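Local atomic coordinates of cystatin (PDB entry 6I1M), a protein that probably inhibits papain-like cysteine proteases, as a secreted, disulfide-containing stefin (type 1 cystatin) of the liver fluke Fasciola hepatica. Residues A[20-25]-A[55-60]. Residues are numbered along the deposited sequence; the frame is centred on the assembly and turned at random.
Sequences PMILSK and FKVSGG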
# COMPACT_ATOMS: atom_id res chain seq x y z
N PRO A 20 2.08 -5.00 -6.76
CA PRO A 20 1.15 -6.08 -7.13
C PRO A 20 0.25 -6.57 -5.99
O PRO A 20 -0.86 -6.98 -6.27
CB PRO A 20 2.06 -7.25 -7.52
CG PRO A 20 3.35 -6.57 -7.91
CD PRO A 20 3.48 -5.41 -6.95
N MET A 21 0.73 -6.53 -4.74
CA MET A 21 -0.09 -6.90 -3.56
C MET A 21 -1.25 -5.91 -3.44
O MET A 21 -2.38 -6.32 -3.19
CB MET A 21 0.70 -6.84 -2.25
CG MET A 21 1.76 -7.89 -2.09
SD MET A 21 2.46 -7.73 -0.42
CE MET A 21 4.05 -8.50 -0.66
N ILE A 22 -0.97 -4.62 -3.59
CA ILE A 22 -1.99 -3.55 -3.42
C ILE A 22 -2.99 -3.61 -4.57
O ILE A 22 -4.20 -3.46 -4.30
CB ILE A 22 -1.34 -2.17 -3.23
CG1 ILE A 22 -0.49 -2.19 -1.95
CG2 ILE A 22 -2.39 -1.08 -3.21
CD1 ILE A 22 0.30 -0.93 -1.71
N LEU A 23 -2.52 -3.87 -5.79
CA LEU A 23 -3.37 -3.97 -6.99
C LEU A 23 -4.33 -5.13 -6.78
O LEU A 23 -5.55 -4.93 -6.94
CB LEU A 23 -2.49 -4.23 -8.21
CG LEU A 23 -3.21 -4.44 -9.55
CD1 LEU A 23 -4.32 -3.42 -9.77
CD2 LEU A 23 -2.20 -4.37 -10.69
N SER A 24 -3.78 -6.29 -6.42
CA SER A 24 -4.56 -7.52 -6.18
C SER A 24 -5.66 -7.24 -5.15
O SER A 24 -6.79 -7.63 -5.41
CB SER A 24 -3.69 -8.66 -5.76
OG SER A 24 -4.51 -9.69 -5.25
N LYS A 25 -5.35 -6.54 -4.06
CA LYS A 25 -6.31 -6.18 -2.98
C LYS A 25 -7.42 -5.28 -3.54
O LYS A 25 -8.59 -5.60 -3.33
CB LYS A 25 -5.64 -5.43 -1.83
CG LYS A 25 -6.51 -5.21 -0.61
CD LYS A 25 -7.22 -6.46 -0.13
CE LYS A 25 -8.07 -6.21 1.10
NZ LYS A 25 -7.39 -6.71 2.32
N PHE A 55 0.88 3.29 2.27
CA PHE A 55 0.99 3.78 0.88
C PHE A 55 -0.16 4.73 0.56
O PHE A 55 -1.29 4.47 0.92
CB PHE A 55 0.98 2.59 -0.06
CG PHE A 55 2.24 1.80 0.04
CD1 PHE A 55 3.41 2.28 -0.55
CD2 PHE A 55 2.27 0.58 0.72
CE1 PHE A 55 4.58 1.54 -0.48
CE2 PHE A 55 3.44 -0.16 0.78
CZ PHE A 55 4.59 0.33 0.18
N LYS A 56 0.15 5.80 -0.17
CA LYS A 56 -0.84 6.53 -0.98
C LYS A 56 -0.64 6.10 -2.43
O LYS A 56 0.48 6.24 -2.94
CB LYS A 56 -0.65 8.03 -0.79
CG LYS A 56 -1.76 8.87 -1.39
CD LYS A 56 -1.58 10.34 -1.10
CE LYS A 56 -2.32 11.22 -2.09
NZ LYS A 56 -3.27 12.12 -1.39
N VAL A 57 -1.68 5.54 -3.05
CA VAL A 57 -1.64 4.95 -4.41
C VAL A 57 -2.61 5.73 -5.30
O VAL A 57 -3.66 6.18 -4.80
CB VAL A 57 -1.93 3.44 -4.38
CG1 VAL A 57 -1.01 2.74 -3.38
CG2 VAL A 57 -3.39 3.10 -4.08
N SER A 58 -2.26 5.88 -6.58
CA SER A 58 -3.03 6.61 -7.62
C SER A 58 -3.32 5.67 -8.79
O SER A 58 -2.41 4.94 -9.22
CB SER A 58 -2.27 7.82 -8.10
OG SER A 58 -2.95 8.40 -9.18
N GLY A 59 -4.56 5.68 -9.26
CA GLY A 59 -4.96 4.89 -10.44
C GLY A 59 -4.76 5.69 -11.72
O GLY A 59 -4.80 6.92 -11.68
N GLY A 60 -4.59 4.99 -12.83
CA GLY A 60 -4.46 5.60 -14.16
C GLY A 60 -5.82 5.81 -14.79
O GLY A 60 -6.82 5.94 -14.05
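Ile22, a single side chain of helix 12-28, meets both Phe55 and Val57 of strand 50-59, a compact example of how the cystatin fold packs its long helix onto a four-stranded antiparallel sheet. The two branches divide the work. With CG1 placed anti to the carbonyl carbon (chi1 -62°) and the chain then extended (chi2 175°), CD1 reaches the phenylalanine ring obliquely, 3.5 Å from Phe55 CD2 and 3.8 Å from Phe55 CG. The other branch, CG2, is directed at the valine, where it lies 4.1 Å from Val57 CG1, a looser touch than that of the ring. Phe55 and Val57 are alternate residues of the strand and share its helix-facing side. The CA atoms of Ile22 and Val57 lie 8.6 Å apart, the nearest such pair of the two segments. Around this buried centre, Phe18 meets the Phe55 ring, Leu40 touches both strand residues, and Val69 adjoins Ile22. On the solvent side of the helix, by contrast, Ser24 is exposed, while Lys56, between the two strand residues in sequence, hydrogen-bonds through NZ to Ser91 O. Across the two segments the join is wholly apolar, resting on hydrophobic burial and van der Waals packing without directional bonds.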